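Local coordinates for protein dihydropteroate synthase (Xanthomonas albilineans, PDB 6Q62) that probably catalyses the condensation of para-aminobenzoate with 6-hydroxymethyl-7,8-dihydropterin diphosphate to give 7,8-dihydropteroate, a step in folate biosynthesis, at residues A[134-147]-A[182-196]. Residues are numbered along the deposited sequence; the frame is centred on the assembly and turned at random.
Sequences VADLRVPVVLMHMP and IDKRRLLIDPGFGFG. With 6GU (6-chloroguanine), chain E; EDO (1,2-ethanediol), chain F.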
loop_
_atom_site.group_PDB
_atom_site.type_symbol
_atom_site.label_atom_id
_atom_site.label_comp_id
_atom_site.label_asym_id
_atom_site.label_seq_id
_atom_site.Cartn_x
_atom_site.Cartn_y
_atom_site.Cartn_z
ATOM N N VAL A 134 16.085 28.291 -15.953
ATOM C CA VAL A 134 14.805 28.193 -15.242
ATOM C C VAL A 134 14.212 29.594 -14.981
ATOM O O VAL A 134 12.998 29.762 -15.191
ATOM C CB VAL A 134 14.899 27.298 -13.986
ATOM C CG1 VAL A 134 13.606 27.297 -13.211
ATOM C CG2 VAL A 134 15.265 25.876 -14.393
ATOM N N ALA A 135 15.069 30.612 -14.649
ATOM C CA ALA A 135 14.575 31.977 -14.432
ATOM C C ALA A 135 13.909 32.500 -15.723
ATOM O O ALA A 135 12.826 33.062 -15.649
ATOM C CB ALA A 135 15.704 32.886 -13.991
ATOM N N ASP A 136 14.516 32.221 -16.914
ATOM C CA ASP A 136 13.977 32.628 -18.214
ATOM C C ASP A 136 12.744 31.864 -18.620
ATOM O O ASP A 136 11.848 32.407 -19.277
ATOM C CB ASP A 136 15.028 32.376 -19.316
ATOM C CG ASP A 136 16.165 33.369 -19.428
ATOM O OD1 ASP A 136 16.142 34.377 -18.700
ATOM O OD2 ASP A 136 17.087 33.128 -20.256
ATOM N N LEU A 137 12.740 30.545 -18.345
ATOM C CA LEU A 137 11.657 29.692 -18.812
ATOM C C LEU A 137 10.336 29.843 -18.064
ATOM O O LEU A 137 9.298 29.518 -18.634
ATOM C CB LEU A 137 12.107 28.222 -18.823
ATOM C CG LEU A 137 13.223 27.919 -19.853
ATOM C CD1 LEU A 137 13.907 26.590 -19.553
ATOM C CD2 LEU A 137 12.698 27.988 -21.300
ATOM N N ARG A 138 10.362 30.319 -16.820
ATOM C CA ARG A 138 9.162 30.560 -16.004
ATOM C C ARG A 138 8.277 29.313 -15.857
ATOM O O ARG A 138 7.056 29.366 -16.027
ATOM C CB ARG A 138 8.366 31.782 -16.527
ATOM C CG ARG A 138 9.198 33.069 -16.540
ATOM C CD ARG A 138 8.298 34.280 -16.684
ATOM N NE ARG A 138 9.022 35.464 -17.141
ATOM C CZ ARG A 138 9.694 36.292 -16.346
ATOM N NH1 ARG A 138 9.766 36.059 -15.039
ATOM N NH2 ARG A 138 10.314 37.349 -16.853
ATOM N N VAL A 139 8.916 28.171 -15.602
ATOM C CA VAL A 139 8.209 26.921 -15.362
ATOM C C VAL A 139 8.563 26.434 -13.951
ATOM O O VAL A 139 9.661 26.745 -13.455
ATOM C CB VAL A 139 8.552 25.793 -16.424
ATOM C CG1 VAL A 139 8.020 26.130 -17.818
ATOM C CG2 VAL A 139 10.047 25.497 -16.470
ATOM N N PRO A 140 7.729 25.553 -13.339
ATOM C CA PRO A 140 8.100 24.990 -12.039
ATOM C C PRO A 140 9.369 24.146 -12.134
ATOM O O PRO A 140 9.658 23.565 -13.187
ATOM C CB PRO A 140 6.892 24.120 -11.662
ATOM C CG PRO A 140 5.724 24.712 -12.462
ATOM C CD PRO A 140 6.370 25.147 -13.742
ATOM N N VAL A 141 10.063 24.003 -11.018
ATOM C CA VAL A 141 11.322 23.240 -10.994
ATOM C C VAL A 141 11.447 22.453 -9.709
ATOM O O VAL A 141 11.183 22.980 -8.629
ATOM C CB VAL A 141 12.578 24.129 -11.253
ATOM C CG1 VAL A 141 12.689 25.234 -10.182
ATOM C CG2 VAL A 141 13.860 23.271 -11.275
ATOM N N VAL A 142 11.887 21.200 -9.823
ATOM C CA VAL A 142 12.141 20.362 -8.663
ATOM C C VAL A 142 13.619 20.474 -8.321
ATOM O O VAL A 142 14.461 20.179 -9.165
ATOM C CB VAL A 142 11.787 18.869 -8.921
ATOM C CG1 VAL A 142 12.053 18.022 -7.671
ATOM C CG2 VAL A 142 10.344 18.692 -9.405
ATOM N N LEU A 143 13.927 20.813 -7.067
ATOM C CA LEU A 143 15.276 20.867 -6.557
ATOM C C LEU A 143 15.505 19.632 -5.698
ATOM O O LEU A 143 14.943 19.513 -4.613
ATOM C CB LEU A 143 15.481 22.153 -5.733
ATOM C CG LEU A 143 15.082 23.496 -6.414
ATOM C CD1 LEU A 143 15.198 24.654 -5.416
ATOM C CD2 LEU A 143 15.961 23.792 -7.660
ATOM N N MET A 144 16.306 18.712 -6.187
ATOM C CA MET A 144 16.541 17.460 -5.483
ATOM C C MET A 144 17.884 17.472 -4.765
ATOM O O MET A 144 18.809 18.176 -5.197
ATOM C CB MET A 144 16.478 16.308 -6.500
ATOM C CG MET A 144 16.275 14.922 -5.860
ATOM S SD MET A 144 16.711 13.564 -6.974
ATOM C CE MET A 144 18.500 13.562 -6.783
ATOM N N HIS A 145 18.006 16.683 -3.691
ATOM C CA HIS A 145 19.274 16.545 -3.003
ATOM C C HIS A 145 20.041 15.343 -3.532
ATOM O O HIS A 145 19.535 14.228 -3.584
ATOM C CB HIS A 145 19.110 16.389 -1.481
ATOM C CG HIS A 145 20.415 16.078 -0.785
ATOM N ND1 HIS A 145 20.853 14.776 -0.602
ATOM C CD2 HIS A 145 21.355 16.919 -0.288
ATOM C CE1 HIS A 145 22.034 14.860 0.000
ATOM N NE2 HIS A 145 22.373 16.124 0.224
ATOM N N MET A 146 21.292 15.571 -3.904
ATOM C CA MET A 146 22.216 14.490 -4.214
ATOM C C MET A 146 23.609 14.968 -3.805
ATOM O O MET A 146 23.875 16.153 -3.924
ATOM C CB MET A 146 22.095 13.881 -5.632
ATOM C CG MET A 146 22.766 14.664 -6.718
ATOM S SD MET A 146 22.523 13.872 -8.309
ATOM C CE MET A 146 23.622 12.515 -8.176
ATOM N N PRO A 147 24.396 14.132 -3.103
ATOM C CA PRO A 147 25.729 14.580 -2.661
ATOM C C PRO A 147 26.713 14.698 -3.826
ATOM O O PRO A 147 26.674 13.878 -4.745
ATOM C CB PRO A 147 26.153 13.501 -1.660
ATOM C CG PRO A 147 25.391 12.291 -2.046
ATOM C CD PRO A 147 24.168 12.704 -2.808
ATOM N N ILE A 182 13.973 33.180 -9.658
ATOM C CA ILE A 182 12.946 32.159 -9.870
ATOM C C ILE A 182 11.915 32.388 -8.752
ATOM O O ILE A 182 12.295 32.468 -7.586
ATOM C CB ILE A 182 13.527 30.713 -9.869
ATOM C CG1 ILE A 182 14.558 30.534 -11.010
ATOM C CG2 ILE A 182 12.380 29.648 -9.973
ATOM C CD1 ILE A 182 15.581 29.438 -10.748
ATOM N N ASP A 183 10.632 32.533 -9.124
ATOM C CA ASP A 183 9.558 32.758 -8.148
ATOM C C ASP A 183 9.473 31.569 -7.184
ATOM O O ASP A 183 9.490 30.426 -7.642
ATOM C CB ASP A 183 8.216 32.974 -8.865
ATOM C CG ASP A 183 7.142 33.583 -7.986
ATOM O OD1 ASP A 183 6.808 32.977 -6.948
ATOM O OD2 ASP A 183 6.633 34.666 -8.339
ATOM N N LYS A 184 9.407 31.834 -5.848
ATOM C CA LYS A 184 9.308 30.774 -4.836
ATOM C C LYS A 184 8.101 29.863 -5.087
ATOM O O LYS A 184 8.189 28.683 -4.784
ATOM C CB LYS A 184 9.263 31.349 -3.407
ATOM C CG LYS A 184 9.651 30.313 -2.334
ATOM C CD LYS A 184 9.324 30.736 -0.922
ATOM C CE LYS A 184 9.759 29.688 0.080
ATOM N NZ LYS A 184 9.339 30.038 1.454
ATOM N N ARG A 185 7.016 30.387 -5.719
ATOM C CA ARG A 185 5.801 29.623 -6.000
ATOM C C ARG A 185 6.009 28.547 -7.065
ATOM O O ARG A 185 5.134 27.694 -7.255
ATOM C CB ARG A 185 4.644 30.553 -6.433
ATOM C CG ARG A 185 4.142 31.454 -5.295
ATOM C CD ARG A 185 3.250 32.565 -5.810
ATOM N NE ARG A 185 4.013 33.668 -6.397
ATOM C CZ ARG A 185 3.473 34.799 -6.845
ATOM N NH1 ARG A 185 2.159 34.992 -6.774
ATOM N NH2 ARG A 185 4.241 35.748 -7.363
ATOM N N ARG A 186 7.128 28.632 -7.799
ATOM C CA ARG A 186 7.425 27.669 -8.852
ATOM C C ARG A 186 8.384 26.574 -8.338
ATOM O O ARG A 186 8.779 25.711 -9.112
ATOM C CB ARG A 186 8.034 28.416 -10.066
ATOM C CG ARG A 186 6.953 29.149 -10.898
ATOM C CD ARG A 186 7.509 29.859 -12.111
ATOM N NE ARG A 186 6.439 30.574 -12.809
ATOM C CZ ARG A 186 6.386 31.890 -12.950
ATOM N NH1 ARG A 186 7.361 32.653 -12.479
ATOM N NH2 ARG A 186 5.379 32.450 -13.606
ATOM N N LEU A 187 8.783 26.615 -7.075
ATOM C CA LEU A 187 9.748 25.644 -6.555
ATOM C C LEU A 187 9.097 24.438 -5.923
ATOM O O LEU A 187 8.069 24.572 -5.251
ATOM C CB LEU A 187 10.666 26.294 -5.505
ATOM C CG LEU A 187 11.481 27.515 -5.943
ATOM C CD1 LEU A 187 12.325 28.038 -4.792
ATOM C CD2 LEU A 187 12.376 27.204 -7.135
ATOM N N LEU A 188 9.759 23.264 -6.052
ATOM C CA LEU A 188 9.404 22.023 -5.377
ATOM C C LEU A 188 10.730 21.515 -4.857
ATOM O O LEU A 188 11.775 21.839 -5.444
ATOM C CB LEU A 188 8.809 20.970 -6.331
ATOM C CG LEU A 188 7.462 21.333 -6.988
ATOM C CD1 LEU A 188 7.673 21.942 -8.345
ATOM C CD2 LEU A 188 6.612 20.089 -7.145
ATOM N N ILE A 189 10.706 20.748 -3.753
ATOM C CA ILE A 189 11.955 20.174 -3.227
ATOM C C ILE A 189 11.809 18.670 -3.109
ATOM O O ILE A 189 10.694 18.157 -3.059
ATOM C CB ILE A 189 12.432 20.828 -1.920
ATOM C CG1 ILE A 189 11.359 20.678 -0.783
ATOM C CG2 ILE A 189 12.863 22.279 -2.190
ATOM C CD1 ILE A 189 11.806 21.213 0.594
ATOM N N ASP A 190 12.937 17.963 -3.080
ATOM C CA ASP A 190 12.892 16.514 -3.039
ATOM C C ASP A 190 14.142 16.062 -2.276
ATOM O O ASP A 190 15.252 16.459 -2.657
ATOM C CB ASP A 190 12.920 16.028 -4.492
ATOM C CG ASP A 190 12.895 14.538 -4.708
ATOM O OD1 ASP A 190 13.283 13.791 -3.784
ATOM O OD2 ASP A 190 12.535 14.121 -5.805
ATOM N N PRO A 191 13.995 15.205 -1.246
ATOM C CA PRO A 191 15.189 14.736 -0.496
ATOM C C PRO A 191 16.103 13.806 -1.259
ATOM O O PRO A 191 17.175 13.440 -0.756
ATOM C CB PRO A 191 14.583 14.027 0.722
ATOM C CG PRO A 191 13.267 13.547 0.242
ATOM C CD PRO A 191 12.746 14.634 -0.675
ATOM N N GLY A 192 15.661 13.353 -2.423
ATOM C CA GLY A 192 16.469 12.488 -3.276
ATOM C C GLY A 192 16.704 11.114 -2.711
ATOM O O GLY A 192 17.860 10.720 -2.494
ATOM N N PHE A 193 15.609 10.383 -2.424
ATOM C CA PHE A 193 15.769 9.028 -1.889
ATOM C C PHE A 193 16.637 8.175 -2.820
ATOM O O PHE A 193 16.458 8.200 -4.039
ATOM C CB PHE A 193 14.397 8.367 -1.686
ATOM C CG PHE A 193 13.584 9.006 -0.589
ATOM C CD1 PHE A 193 13.882 8.773 0.741
ATOM C CD2 PHE A 193 12.445 9.756 -0.888
ATOM C CE1 PHE A 193 13.111 9.347 1.765
ATOM C CE2 PHE A 193 11.658 10.306 0.138
ATOM C CZ PHE A 193 11.994 10.100 1.457
ATOM N N GLY A 194 17.609 7.474 -2.239
ATOM C CA GLY A 194 18.490 6.581 -2.978
ATOM C C GLY A 194 19.723 7.212 -3.606
ATOM O O GLY A 194 20.597 6.480 -4.078
ATOM N N PHE A 195 19.821 8.560 -3.613
ATOM C CA PHE A 195 20.987 9.244 -4.193
ATOM C C PHE A 195 22.029 9.514 -3.113
ATOM O O PHE A 195 21.887 10.465 -2.334
ATOM C CB PHE A 195 20.556 10.539 -4.874
ATOM C CG PHE A 195 19.799 10.310 -6.153
ATOM C CD1 PHE A 195 18.416 10.137 -6.138
ATOM C CD2 PHE A 195 20.455 10.303 -7.382
ATOM C CE1 PHE A 195 17.705 9.978 -7.326
ATOM C CE2 PHE A 195 19.741 10.125 -8.573
ATOM C CZ PHE A 195 18.370 9.958 -8.532
ATOM N N GLY A 196 23.034 8.651 -3.054
ATOM C CA GLY A 196 24.101 8.734 -2.059
ATOM C C GLY A 196 23.572 8.590 -0.646
ATOM O O GLY A 196 23.920 9.372 0.236
HETATM CL CL6 6GU E . 13.784 10.279 -6.271
HETATM N N1 6GU E . 13.383 12.380 -7.528
HETATM C C2 6GU E . 13.526 13.142 -8.687
HETATM N N2 6GU E . 13.125 14.398 -8.554
HETATM N N3 6GU E . 14.053 12.701 -9.885
HETATM C C4 6GU E . 14.486 11.393 -9.858
HETATM C C5 6GU E . 14.397 10.564 -8.708
HETATM C C6 6GU E . 13.837 11.149 -7.616
HETATM N N7 6GU E . 14.935 9.313 -9.003
HETATM C C8 6GU E . 15.340 9.430 -10.330
HETATM N N9 6GU E . 15.082 10.652 -10.870
HETATM C C1 EDO F . 18.088 1.970 -6.557
HETATM O O1 EDO F . 17.199 1.665 -7.586
HETATM C C2 EDO F . 17.979 3.451 -6.218
HETATM O O2 EDO F . 18.701 3.710 -5.032
HETATM O O HOH W 1 7.529 35.436 -13.345
#
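Arg-186 O takes the backbone N-H of Val-141 at 2.9 Å from Val-141 N, and a C-H contact at 3.1 Å from Pro-140 CA. This starts the parallel pairing of strands 141-144 and 187-190, adjacent staves of the TIM barrel joined through helix 162-179 in a beta-alpha-beta crossover. Four more backbone hydrogen bonds (Leu-188 N to Val-141 O, Leu-143 N to Leu-188 O, Asp-190 N to Leu-143 O, His-145 N to Asp-190 O) zip the strands; the N-to-C directions of the two short strands differ by 29°.

On the face carrying Val-141 and Leu-143, which looks to helix 162-179, Leu-187 CD2 lies alongside Val-141 CG1 at 3.6 Å; Ile-174 and Ala-177 pack on Leu-187. Beyond the N-terminal end, the Arg-186 guanidinium lays one face over Arg-138 CB, while its NH1 donates in plane to a water that also receives a weak bond from Arg-138 NH1.

The other face, with Val-142, Met-144 and Asp-190, looks into the barrel and forms part of the 6-chloroguanine pocket. Asp-190 OD2 accepts from ligand N2 at 2.8 Å. Its OD1 closes an Asx turn by accepting Gly-192 N at 2.8 Å from above the carboxylate plane, a bond that should restrain rotation of the group. Met-144 runs beside this carboxylate, with Met-144 CG 3.6 Å from Asp-190 CG. A bend at its last torsion (chi3 80°) then swings CE over the Phe-195 ring: the methyl sits 3.5 Å from the ring centroid, 14° off the normal, a CH-pi contact, with SD making an oblique Met-aromatic approach. Lys-197 NZ links the two segments, hydrogen-bonded to Pro-191 O, Gly-192 O and Phe-195 O on 182-196 and to His-145 ND1 on 134-147. The phenyl ring in turn points its CE1/CZ edge at the flat face of the 6-chloroguanine, Phe-195 CE1 3.3 Å from ligand N7.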